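Local coordinates for protein phosphoglycerate dehydrogenase (Lactobacillus plantarum, PDB 3EVT) that probably catalyses the NAD-dependent oxidation of 3-phosphoglycerate to 3-phosphohydroxypyruvate, at residues A[39-44]-A[59-65]. Sequence-based numbering, arbitrary orientation.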
loop_
_atom_site.group_PDB
_atom_site.type_symbol
_atom_site.label_atom_id
_atom_site.label_comp_id
_atom_site.label_asym_id
_atom_site.label_seq_id
_atom_site.Cartn_x
_atom_site.Cartn_y
_atom_site.Cartn_z
ATOM N N ASP A 39 -23.177 -21.480 -26.334
ATOM C CA ASP A 39 -22.230 -22.409 -25.722
ATOM C C ASP A 39 -20.781 -21.898 -25.876
ATOM O O ASP A 39 -19.835 -22.526 -25.429
ATOM C CB ASP A 39 -22.417 -23.833 -26.278
ATOM C CG ASP A 39 -23.738 -24.469 -25.825
ATOM O OD1 ASP A 39 -24.510 -23.779 -25.113
ATOM O OD2 ASP A 39 -24.000 -25.656 -26.166
ATOM N N GLN A 40 -20.656 -20.738 -26.512
ATOM C CA GLN A 40 -19.395 -20.033 -26.697
ATOM C C GLN A 40 -19.002 -19.129 -25.505
ATOM O O GLN A 40 -17.813 -18.897 -25.237
ATOM C CB GLN A 40 -19.560 -19.116 -27.888
ATOM C CG GLN A 40 -19.895 -19.844 -29.155
ATOM C CD GLN A 40 -18.776 -20.758 -29.463
ATOM O OE1 GLN A 40 -17.911 -20.452 -30.313
ATOM N NE2 GLN A 40 -18.721 -21.862 -28.723
ATOM N N ILE A 41 -20.031 -18.573 -24.862
ATOM C CA ILE A 41 -19.911 -17.664 -23.722
ATOM C C ILE A 41 -19.206 -18.291 -22.492
ATOM O O ILE A 41 -19.767 -19.109 -21.789
ATOM C CB ILE A 41 -21.339 -17.119 -23.364
ATOM C CG1 ILE A 41 -21.927 -16.448 -24.610
ATOM C CG2 ILE A 41 -21.322 -16.206 -22.139
ATOM C CD1 ILE A 41 -23.406 -16.067 -24.520
ATOM N N GLU A 42 -17.971 -17.883 -22.217
ATOM C CA GLU A 42 -17.322 -18.435 -21.017
ATOM C C GLU A 42 -17.353 -17.475 -19.832
ATOM O O GLU A 42 -17.198 -17.874 -18.685
ATOM C CB GLU A 42 -15.889 -18.879 -21.314
ATOM C CG GLU A 42 -15.805 -19.972 -22.361
ATOM C CD GLU A 42 -14.356 -20.399 -22.619
ATOM O OE1 GLU A 42 -13.554 -20.475 -21.664
ATOM O OE2 GLU A 42 -14.013 -20.632 -23.794
ATOM N N VAL A 43 -17.551 -16.203 -20.139
ATOM C CA VAL A 43 -17.592 -15.178 -19.127
ATOM C C VAL A 43 -18.778 -14.217 -19.368
ATOM O O VAL A 43 -19.176 -13.952 -20.503
ATOM C CB VAL A 43 -16.299 -14.388 -19.141
ATOM C CG1 VAL A 43 -16.363 -13.245 -18.128
ATOM C CG2 VAL A 43 -15.106 -15.344 -18.921
ATOM N N MET A 44 -19.345 -13.718 -18.279
ATOM C CA MET A 44 -20.397 -12.756 -18.377
ATOM C C MET A 44 -19.995 -11.541 -17.559
ATOM O O MET A 44 -19.662 -11.641 -16.361
ATOM C CB MET A 44 -21.736 -13.395 -17.909
ATOM C CG MET A 44 -23.028 -12.641 -18.350
ATOM S SD MET A 44 -24.580 -13.460 -17.754
ATOM C CE MET A 44 -24.043 -15.135 -18.018
ATOM N N THR A 59 -24.637 -28.303 -22.234
ATOM C CA THR A 59 -23.497 -28.124 -23.097
ATOM C C THR A 59 -22.870 -26.682 -23.066
ATOM O O THR A 59 -22.089 -26.317 -23.955
ATOM C CB THR A 59 -23.953 -28.396 -24.519
ATOM O OG1 THR A 59 -25.105 -27.580 -24.774
ATOM C CG2 THR A 59 -24.320 -29.911 -24.690
ATOM N N ASN A 60 -23.215 -25.875 -22.063
ATOM C CA ASN A 60 -22.689 -24.517 -21.982
ATOM C C ASN A 60 -21.248 -24.598 -21.496
ATOM O O ASN A 60 -20.846 -25.618 -20.946
ATOM C CB ASN A 60 -23.548 -23.639 -21.063
ATOM C CG ASN A 60 -23.338 -23.928 -19.590
ATOM O OD1 ASN A 60 -22.425 -23.397 -18.957
ATOM N ND2 ASN A 60 -24.228 -24.705 -19.016
ATOM N N GLN A 61 -20.490 -23.524 -21.645
ATOM C CA GLN A 61 -19.130 -23.500 -21.118
ATOM C C GLN A 61 -18.894 -22.325 -20.197
ATOM O O GLN A 61 -17.804 -21.729 -20.204
ATOM C CB GLN A 61 -18.153 -23.442 -22.263
ATOM C CG GLN A 61 -18.303 -24.620 -23.187
ATOM C CD GLN A 61 -17.207 -24.659 -24.204
ATOM O OE1 GLN A 61 -16.073 -25.074 -23.889
ATOM N NE2 GLN A 61 -17.511 -24.208 -25.428
ATOM N N LEU A 62 -19.900 -21.966 -19.409
ATOM C CA LEU A 62 -19.771 -20.747 -18.611
ATOM C C LEU A 62 -18.848 -21.027 -17.452
ATOM O O LEU A 62 -18.975 -22.056 -16.765
ATOM C CB LEU A 62 -21.124 -20.229 -18.117
ATOM C CG LEU A 62 -21.132 -18.918 -17.337
ATOM C CD1 LEU A 62 -20.782 -17.741 -18.245
ATOM C CD2 LEU A 62 -22.508 -18.672 -16.637
ATOM N N LYS A 63 -17.908 -20.107 -17.227
ATOM C CA LYS A 63 -16.908 -20.326 -16.215
ATOM C C LYS A 63 -16.821 -19.190 -15.171
ATOM O O LYS A 63 -16.475 -19.416 -14.031
ATOM C CB LYS A 63 -15.565 -20.554 -16.913
ATOM C CG LYS A 63 -15.500 -21.808 -17.788
ATOM C CD LYS A 63 -14.068 -22.061 -18.266
ATOM C CE LYS A 63 -14.023 -22.577 -19.709
ATOM N NZ LYS A 63 -15.118 -23.539 -19.986
ATOM N N PHE A 64 -17.137 -17.961 -15.559
ATOM C CA PHE A 64 -16.965 -16.819 -14.658
ATOM C C PHE A 64 -18.078 -15.801 -14.897
ATOM O O PHE A 64 -18.218 -15.318 -15.996
ATOM C CB PHE A 64 -15.533 -16.218 -14.846
ATOM C CG PHE A 64 -15.334 -14.780 -14.292
ATOM C CD1 PHE A 64 -15.831 -14.397 -13.040
ATOM C CD2 PHE A 64 -14.566 -13.858 -15.015
ATOM C CE1 PHE A 64 -15.617 -13.084 -12.533
ATOM C CE2 PHE A 64 -14.311 -12.557 -14.537
ATOM C CZ PHE A 64 -14.868 -12.151 -13.300
ATOM N N VAL A 65 -18.881 -15.487 -13.863
ATOM C CA VAL A 65 -19.824 -14.330 -13.934
ATOM C C VAL A 65 -19.363 -13.160 -13.044
ATOM O O VAL A 65 -19.125 -13.326 -11.856
ATOM C CB VAL A 65 -21.264 -14.734 -13.540
ATOM C CG1 VAL A 65 -22.188 -13.509 -13.529
ATOM C CG2 VAL A 65 -21.804 -15.763 -14.511
HETATM O O HOH W 1 -21.655 -21.273 -22.416
#
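Asp39 and Thr59 meet through their polar ends: OG1 of Thr59 donates to OD2 of Asp39 over 2.6 Å, reaching the carboxylate on its syn side but 29° out of its plane. Because CG of Asp39 lies beside the backbone N (chi1 -69°), the carboxylate swings across to Thr59, while OD1 forms a salt bridge with Arg57. With an alanine here, Arg57 would probably lose its carboxylate mate and the Thr59 hydroxyl its acceptor. The next grip comes from Gln61, whose extended chain carries NE2 to the backbone O of Asp39 at 2.9 Å, tilted from the carbonyl plane. A water fills in between the backbones, donating to Ile41 O and accepting from Gln61 N.

Glu42 and Lys63 lie alongside each other and point the same way; their salt bridge, OE1 to NZ, is long at 3.8 Å, and NZ also donates to Gln61 O from above its carbonyl plane. In the backbone, Glu42 O accepts from two N-H groups, Lys63 N at 2.8 Å and Phe64 N at 3.1 Å. Met44 N to Phe64 O then continues the parallel pairing. Side chains alternate accordingly: Val43 CG1 approaches the Phe64 ring obliquely, 3.6 Å from CD2, whereas on the opposite face Met44 CB packs against Val65 CG2. The Met44 chain, bent at chi3 (-39°), also brings CE to 4.1 Å from Leu62 CD2.

Helix 50-56 makes the beta-alpha-beta crossover between strands 41-45 and 64-66 and covers Met44 and Leu62; helix 284-302 covers Val43 and Phe64. Strands 3-6 and 86-88 flank the pair in a five-stranded parallel sheet of order 2-1-3-4-5, consistent with the flavodoxin-like substrate-binding domain of this dehydrogenase family.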